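Local coordinates for bifunctional purine biosynthetic protein ADE5,7 (Cryptococcus neoformans var. grubii serotype A, PDB 7LVO) that catalyses the ATP-dependent joining of phosphoribosylamine to glycine through this N-terminal half, within a bifunctional enzyme of de novo purine biosynthesis, at residues Q115-G120 with N333-D338; L86-P91 with P111-P116. All blocks are in the same frame, centred on the assembly; numbering follows the deposited sequence.

Both contacts use helix 114-118, their segments overlapping at Gln115 and Pro116, but from it Leu117 serves contact 1 and Pro116 contact 2. Contact 1 is buried and joins domains: Leu117 meets the loop that leaves strand 326-333 of the ATP-grasp part. Contact 2 is partly buried and stays within the N domain, setting Trp88 against two prolines, one just before the helix and one in its first turn. In neither is there a polar bond between the segments: contact 2 is carbon against carbon, whereas in contact 1 a leucine methyl also meets a backbone carbonyl, with the nearby Arg335 guanidinium paired to Glu143. The two touch directly where Leu117 CD2 lies 3.8 Å from Pro111 CG.

Contact 1 of 2, residues Q115-G120 with N333-D338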
ATOM      1  N   GLN A 115      -5.204  -6.757  -5.907  1.00 25.41           N
ATOM      2  CA  GLN A 115      -5.795  -7.807  -6.731  1.00 31.86           C
ATOM      3  C   GLN A 115      -5.724  -7.502  -8.222  1.00 25.73           C
ATOM      4  O   GLN A 115      -5.267  -8.373  -8.981  1.00 33.28           O
ATOM      5  CB  GLN A 115      -7.239  -8.049  -6.288  1.00 32.79           C
ATOM      6  CG  GLN A 115      -7.943  -9.165  -7.050  1.00 42.36           C
ATOM      7  CD  GLN A 115      -9.230  -9.610  -6.377  1.00 57.55           C
ATOM      8  OE1 GLN A 115      -9.233  -9.986  -5.203  1.00 51.76           O
ATOM      9  NE2 GLN A 115     -10.333  -9.568  -7.120  1.00 59.03           N
ATOM     10  N   PRO A 116      -6.157  -6.335  -8.713  1.00 27.49           N
ATOM     11  CA  PRO A 116      -6.108  -6.109 -10.172  1.00 25.12           C
ATOM     12  C   PRO A 116      -4.697  -6.164 -10.737  1.00 25.35           C
ATOM     13  O   PRO A 116      -4.505  -6.648 -11.858  1.00 26.13           O
ATOM     14  CB  PRO A 116      -6.742  -4.718 -10.339  1.00 27.91           C
ATOM     15  CG  PRO A 116      -6.632  -4.070  -8.995  1.00 36.83           C
ATOM     16  CD  PRO A 116      -6.737  -5.188  -7.990  1.00 29.22           C
ATOM     17  N   LEU A 117      -3.704  -5.670  -9.997  1.00 24.22           N
ATOM     18  CA  LEU A 117      -2.326  -5.732 -10.479  1.00 26.39           C
ATOM     19  C   LEU A 117      -1.849  -7.175 -10.579  1.00 26.91           C
ATOM     20  O   LEU A 117      -1.385  -7.619 -11.640  1.00 23.02           O
ATOM     21  CB  LEU A 117      -1.416  -4.923  -9.557  1.00 22.81           C
ATOM     22  CG  LEU A 117      -1.566  -3.409  -9.645  1.00 23.46           C
ATOM     23  CD1 LEU A 117      -0.740  -2.722  -8.569  1.00 25.80           C
ATOM     24  CD2 LEU A 117      -1.164  -2.910 -11.019  1.00 23.22           C
ATOM     25  N   VAL A 118      -1.969  -7.935  -9.487  1.00 25.78           N
ATOM     26  CA  VAL A 118      -1.528  -9.328  -9.503  1.00 26.98           C
ATOM     27  C   VAL A 118      -2.342 -10.136 -10.501  1.00 24.05           C
ATOM     28  O   VAL A 118      -1.850 -11.119 -11.067  1.00 30.88           O
ATOM     29  CB  VAL A 118      -1.615  -9.930  -8.084  1.00 30.36           C
ATOM     30  CG1 VAL A 118      -1.380 -11.422  -8.120  1.00 28.23           C
ATOM     31  CG2 VAL A 118      -0.607  -9.255  -7.169  1.00 29.39           C
ATOM     32  N   ASP A 119      -3.599  -9.751 -10.726  1.00 24.14           N
ATOM     33  CA  ASP A 119      -4.432 -10.432 -11.709  1.00 27.83           C
ATOM     34  C   ASP A 119      -4.124  -9.999 -13.137  1.00 29.96           C
ATOM     35  O   ASP A 119      -4.648 -10.602 -14.072  1.00 27.21           O
ATOM     36  CB  ASP A 119      -5.909 -10.191 -11.397  1.00 29.73           C
ATOM     37  CG  ASP A 119      -6.380 -10.962 -10.170  1.00 34.42           C
ATOM     38  OD1 ASP A 119      -5.587 -11.755  -9.628  1.00 36.14           O
ATOM     39  OD2 ASP A 119      -7.544 -10.779  -9.752  1.00 38.93           O
ATOM     40  N   GLY A 120      -3.292  -8.980 -13.322  1.00 31.85           N
ATOM     41  CA  GLY A 120      -2.830  -8.595 -14.629  1.00 28.36           C
ATOM     42  C   GLY A 120      -3.577  -7.471 -15.304  1.00 28.74           C
ATOM     43  O   GLY A 120      -3.708  -7.494 -16.535  1.00 36.96           O
ATOM     44  N   ASN A 333       5.399  -4.939  -1.650  1.00 23.62           N
ATOM     45  CA  ASN A 333       4.102  -4.509  -2.147  1.00 25.08           C
ATOM     46  C   ASN A 333       4.340  -3.651  -3.387  1.00 34.97           C
ATOM     47  O   ASN A 333       5.260  -2.819  -3.410  1.00 27.08           O
ATOM     48  CB  ASN A 333       3.327  -3.735  -1.089  1.00 32.72           C
ATOM     49  CG  ASN A 333       2.827  -4.637   0.040  1.00 40.66           C
ATOM     50  OD1 ASN A 333       3.313  -5.753   0.230  1.00 35.75           O
ATOM     51  ND2 ASN A 333       1.848  -4.154   0.788  1.00 43.66           N
ATOM     52  N   VAL A 334       3.519  -3.859  -4.417  1.00 22.59           N
ATOM     53  CA  VAL A 334       3.798  -3.288  -5.731  1.00 20.62           C
ATOM     54  C   VAL A 334       2.836  -2.158  -6.053  1.00 23.57           C
ATOM     55  O   VAL A 334       2.467  -1.953  -7.217  1.00 22.96           O
ATOM     56  CB  VAL A 334       3.747  -4.375  -6.823  1.00 30.20           C
ATOM     57  CG1 VAL A 334       4.809  -5.459  -6.558  1.00 22.25           C
ATOM     58  CG2 VAL A 334       2.354  -4.989  -6.903  1.00 23.81           C
ATOM     59  N   ARG A 335       2.427  -1.417  -5.029  1.00 22.82           N
ATOM     60  CA  ARG A 335       1.532  -0.283  -5.203  1.00 25.63           C
ATOM     61  C   ARG A 335       1.614   0.589  -3.961  1.00 25.74           C
ATOM     62  O   ARG A 335       2.238   0.225  -2.962  1.00 24.76           O
ATOM     63  CB  ARG A 335       0.094  -0.742  -5.467  1.00 23.40           C
ATOM     64  CG  ARG A 335      -0.325  -2.020  -4.742  1.00 27.80           C
ATOM     65  CD  ARG A 335      -0.199  -1.896  -3.243  1.00 40.58           C
ATOM     66  NE  ARG A 335      -0.576  -3.130  -2.557  1.00 43.49           N
ATOM     67  CZ  ARG A 335      -0.578  -3.286  -1.240  1.00 49.10           C
ATOM     68  NH1 ARG A 335      -0.248  -2.297  -0.429  1.00 41.89           N
ATOM     69  NH2 ARG A 335      -0.922  -4.461  -0.725  1.00 62.21           N
ATOM     70  N   PHE A 336       0.982   1.757  -4.041  1.00 24.68           N
ATOM     71  CA  PHE A 336       0.950   2.655  -2.896  1.00 28.93           C
ATOM     72  C   PHE A 336       0.347   1.951  -1.682  1.00 27.89           C
ATOM     73  O   PHE A 336      -0.488   1.051  -1.807  1.00 27.52           O
ATOM     74  CB  PHE A 336       0.157   3.916  -3.217  1.00 26.08           C
ATOM     75  CG  PHE A 336       0.925   4.926  -4.020  1.00 30.83           C
ATOM     76  CD1 PHE A 336       1.874   5.723  -3.414  1.00 29.96           C
ATOM     77  CD2 PHE A 336       0.693   5.082  -5.383  1.00 26.80           C
ATOM     78  CE1 PHE A 336       2.590   6.651  -4.148  1.00 32.59           C
ATOM     79  CE2 PHE A 336       1.397   6.017  -6.112  1.00 26.23           C
ATOM     80  CZ  PHE A 336       2.347   6.799  -5.497  1.00 28.90           C
ATOM     81  N   GLY A 337       0.794   2.363  -0.496  1.00 22.69           N
ATOM     82  CA  GLY A 337       0.337   1.779   0.742  1.00 26.88           C
ATOM     83  C   GLY A 337      -0.771   2.593   1.389  1.00 27.79           C
ATOM     84  O   GLY A 337      -0.948   3.779   1.117  1.00 30.26           O
ATOM     85  N   ASP A 338      -1.527   1.933   2.262  1.00 21.38           N
ATOM     86  CA  ASP A 338      -2.625   2.562   2.985  1.00 25.35           C
ATOM     87  C   ASP A 338      -2.473   2.191   4.454  1.00 29.12           C
ATOM     88  O   ASP A 338      -2.435   0.988   4.783  1.00 35.90           O
ATOM     89  CB  ASP A 338      -3.971   2.100   2.429  1.00 26.33           C
ATOM     90  CG  ASP A 338      -5.131   2.934   2.936  1.00 23.66           C
ATOM     91  OD1 ASP A 338      -5.222   3.153   4.149  1.00 30.41           O
ATOM     92  OD2 ASP A 338      -5.941   3.393   2.101  1.00 24.75           O
TER
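Val334, which follows the probable magnesium ligand Asn333, meets Leu117 in two ways. Its carbonyl O lies 3.6 Å from Leu117 CD1, and its CG2 methyl is 4.2 Å from that same carbon, so one leucine methyl touches backbone and side chain together. CD1 is the branch of Leu117 that makes every close approach to the 333-338 loop. At Arg335 the aliphatic root continues the contact: Arg335 CB is 3.8 Å and Arg335 CG 3.9 Å from Leu117 CD1. Here chi1 is 34°, displaced from a staggered value, and a bend at chi2 (59°) turns the chain before it runs extended to the guanidinium. That charged end makes a salt bridge through NH2 to Glu143 OE2; the other oxygen, OE1, accepts the backbone N-H of Val334, so a single carboxylate holds two successive residues of the loop. Farther along, Arg48 holds the loop twice, its NE bonded to Phe336 O and its backbone N-H to Asp338 OD2. Around the contact, the chain leaves helix 114-118 through a Schellman motif at Gly120, Val334 also packs on Leu142 of helix 141-144, and the loop bridges strand 326-333 and helix 340-344.

Contact 2 of 2, residues L86-P91 with P111-P116; sequences LPWGAP and PGPEQP
Trp88 NE1 gives a weak hydrogen bond to the backbone O of Cys68, while the six-membered part of the same indole reaches Pro113 and Pro116. The N-H side of the ring is thus only weakly held by the loop after strand 62-67, and the contact with 111-116 is made by carbon alone. Two torsions explain the reach: CG is anti to the carbonyl carbon (chi1 -65°), and chi2 of -12° places CD1 nearly eclipsed with CA, which sends the benzo carbons away from the tryptophan's own backbone. CH2 and CZ3, neighbours on the rim, do the touching. Pro113 CG comes to the ring edge, near its plane, 3.9 Å from Trp88 CH2. Pro116 approaches obliquely and more broadly. Its CG lies 3.6 Å from Trp88 CZ3, with Pro116 CD at 3.8 Å and Pro116 CB at 4.0 Å from that same carbon, so three ring carbons of the proline gather round one indole carbon, with CG also near CH2. The two prolines stand three residues apart, just before and within the first turn of helix 114-118, where a missing N-H costs no helical bond. Pro116 also touches Val121 of helix 121-126. In the four-stranded parallel sheet of the N domain, strands 81-83 and 108-111 are the outermost, and the contact brings together the loops that follow them, with Cys68 from the loop after the strand next to 81-83. Such a gathering of loops past the carboxyl ends of parallel strands is characteristic of Rossmann-like alpha/beta domains, as in the N domain that precedes the ATP-grasp part of GAR synthetases.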
ATOM      1  N   LEU A  86     -19.011   1.394 -11.701  1.00 32.69           N
ATOM      2  CA  LEU A  86     -18.956   0.403 -12.763  1.00 29.05           C
ATOM      3  C   LEU A  86     -18.067  -0.751 -12.327  1.00 34.49           C
ATOM      4  O   LEU A  86     -17.025  -0.527 -11.694  1.00 36.01           O
ATOM      5  CB  LEU A  86     -18.413   1.012 -14.062  1.00 31.49           C
ATOM      6  CG  LEU A  86     -18.438   0.102 -15.286  1.00 39.75           C
ATOM      7  CD1 LEU A  86     -19.864  -0.113 -15.765  1.00 44.68           C
ATOM      8  CD2 LEU A  86     -17.568   0.675 -16.401  1.00 44.49           C
ATOM      9  N   PRO A  87     -18.447  -1.988 -12.638  1.00 32.84           N
ATOM     10  CA  PRO A  87     -17.565  -3.116 -12.316  1.00 35.19           C
ATOM     11  C   PRO A  87     -16.324  -3.114 -13.192  1.00 40.28           C
ATOM     12  O   PRO A  87     -16.321  -2.589 -14.310  1.00 37.39           O
ATOM     13  CB  PRO A  87     -18.436  -4.350 -12.590  1.00 39.67           C
ATOM     14  CG  PRO A  87     -19.845  -3.847 -12.647  1.00 38.17           C
ATOM     15  CD  PRO A  87     -19.748  -2.437 -13.172  1.00 36.05           C
ATOM     16  N   TRP A  88     -15.258  -3.717 -12.667  1.00 38.78           N
ATOM     17  CA  TRP A  88     -14.015  -3.814 -13.419  1.00 41.00           C
ATOM     18  C   TRP A  88     -14.061  -4.920 -14.466  1.00 39.25           C
ATOM     19  O   TRP A  88     -13.343  -4.851 -15.474  1.00 40.06           O
ATOM     20  CB  TRP A  88     -12.843  -4.078 -12.473  1.00 38.00           C
ATOM     21  CG  TRP A  88     -12.560  -2.975 -11.512  1.00 30.28           C
ATOM     22  CD1 TRP A  88     -13.061  -1.712 -11.545  1.00 27.04           C
ATOM     23  CD2 TRP A  88     -11.707  -3.040 -10.369  1.00 25.54           C
ATOM     24  NE1 TRP A  88     -12.575  -0.980 -10.490  1.00 29.25           N
ATOM     25  CE2 TRP A  88     -11.738  -1.775  -9.753  1.00 23.77           C
ATOM     26  CE3 TRP A  88     -10.914  -4.046  -9.804  1.00 27.18           C
ATOM     27  CZ2 TRP A  88     -11.008  -1.484  -8.607  1.00 24.08           C
ATOM     28  CZ3 TRP A  88     -10.189  -3.755  -8.663  1.00 27.19           C
ATOM     29  CH2 TRP A  88     -10.239  -2.484  -8.080  1.00 27.68           C
ATOM     30  N   GLY A  89     -14.879  -5.937 -14.246  1.00 37.05           N
ATOM     31  CA  GLY A  89     -14.822  -7.133 -15.077  1.00 36.56           C
ATOM     32  C   GLY A  89     -13.812  -8.132 -14.552  1.00 35.59           C
ATOM     33  O   GLY A  89     -12.791  -7.784 -13.963  1.00 39.94           O
ATOM     34  N   ALA A  90     -14.111  -9.407 -14.762  1.00 31.08           N
ATOM     35  CA  ALA A  90     -13.258 -10.462 -14.238  1.00 39.30           C
ATOM     36  C   ALA A  90     -11.926 -10.487 -14.986  1.00 43.43           C
ATOM     37  O   ALA A  90     -11.864 -10.156 -16.177  1.00 33.42           O
ATOM     38  CB  ALA A  90     -13.947 -11.818 -14.360  1.00 45.81           C
ATOM     39  N   PRO A  91     -10.843 -10.868 -14.313  1.00 39.74           N
ATOM     40  CA  PRO A  91      -9.555 -11.003 -15.006  1.00 36.07           C
ATOM     41  C   PRO A  91      -9.584 -12.185 -15.956  1.00 41.88           C
ATOM     42  O   PRO A  91     -10.473 -13.043 -15.855  1.00 46.43           O
ATOM     43  CB  PRO A  91      -8.550 -11.230 -13.866  1.00 38.01           C
ATOM     44  CG  PRO A  91      -9.280 -10.906 -12.600  1.00 35.21           C
ATOM     45  CD  PRO A  91     -10.731 -11.183 -12.878  1.00 37.65           C
ATOM     46  N   PRO A 111      -3.908   1.706 -10.812  1.00 21.82           N
ATOM     47  CA  PRO A 111      -4.534   0.731  -9.907  1.00 21.90           C
ATOM     48  C   PRO A 111      -4.012   0.897  -8.485  1.00 21.86           C
ATOM     49  O   PRO A 111      -2.803   1.006  -8.256  1.00 21.36           O
ATOM     50  CB  PRO A 111      -4.135  -0.626 -10.501  1.00 26.15           C
ATOM     51  CG  PRO A 111      -3.728  -0.322 -11.933  1.00 25.86           C
ATOM     52  CD  PRO A 111      -3.123   1.056 -11.874  1.00 25.68           C
ATOM     53  N   GLY A 112      -4.936   0.904  -7.528  1.00 20.83           N
ATOM     54  CA  GLY A 112      -4.578   1.031  -6.134  1.00 30.14           C
ATOM     55  C   GLY A 112      -4.451  -0.305  -5.431  1.00 33.06           C
ATOM     56  O   GLY A 112      -3.395  -0.654  -4.898  1.00 36.45           O
ATOM     57  N   PRO A 113      -5.533  -1.079  -5.412  1.00 30.66           N
ATOM     58  CA  PRO A 113      -5.504  -2.371  -4.715  1.00 35.27           C
ATOM     59  C   PRO A 113      -4.514  -3.339  -5.353  1.00 33.34           C
ATOM     60  O   PRO A 113      -3.997  -3.138  -6.458  1.00 33.32           O
ATOM     61  CB  PRO A 113      -6.945  -2.882  -4.835  1.00 38.93           C
ATOM     62  CG  PRO A 113      -7.771  -1.658  -5.121  1.00 36.77           C
ATOM     63  CD  PRO A 113      -6.875  -0.752  -5.929  1.00 32.71           C
ATOM     64  N   GLU A 114      -4.266  -4.433  -4.629  1.00 35.02           N
ATOM     65  CA  GLU A 114      -3.317  -5.442  -5.082  1.00 36.74           C
ATOM     66  C   GLU A 114      -3.939  -6.381  -6.107  1.00 29.81           C
ATOM     67  O   GLU A 114      -3.279  -6.767  -7.082  1.00 29.09           O
ATOM     68  CB  GLU A 114      -2.798  -6.237  -3.878  1.00 42.67           C
ATOM     69  CG  GLU A 114      -1.887  -7.403  -4.226  1.00 47.06           C
ATOM     70  CD  GLU A 114      -1.694  -8.361  -3.056  1.00 57.33           C
ATOM     71  OE1 GLU A 114      -2.278  -8.111  -1.979  1.00 68.49           O
ATOM     72  OE2 GLU A 114      -0.963  -9.363  -3.213  1.00 52.48           O
ATOM     73  N   GLN A 115      -5.204  -6.757  -5.907  1.00 25.41           N
ATOM     74  CA  GLN A 115      -5.795  -7.807  -6.731  1.00 31.86           C
ATOM     75  C   GLN A 115      -5.724  -7.502  -8.222  1.00 25.73           C
ATOM     76  O   GLN A 115      -5.267  -8.373  -8.981  1.00 33.28           O
ATOM     77  CB  GLN A 115      -7.239  -8.049  -6.288  1.00 32.79           C
ATOM     78  CG  GLN A 115      -7.943  -9.165  -7.050  1.00 42.36           C
ATOM     79  CD  GLN A 115      -9.230  -9.610  -6.377  1.00 57.55           C
ATOM     80  OE1 GLN A 115      -9.233  -9.986  -5.203  1.00 51.76           O
ATOM     81  NE2 GLN A 115     -10.333  -9.568  -7.120  1.00 59.03           N
ATOM     82  N   PRO A 116      -6.157  -6.335  -8.713  1.00 27.49           N
ATOM     83  CA  PRO A 116      -6.108  -6.109 -10.172  1.00 25.12           C
ATOM     84  C   PRO A 116      -4.697  -6.164 -10.737  1.00 25.35           C
ATOM     85  O   PRO A 116      -4.505  -6.648 -11.858  1.00 26.13           O
ATOM     86  CB  PRO A 116      -6.742  -4.718 -10.339  1.00 27.91           C
ATOM     87  CG  PRO A 116      -6.632  -4.070  -8.995  1.00 36.83           C
ATOM     88  CD  PRO A 116      -6.737  -5.188  -7.990  1.00 29.22           C
TER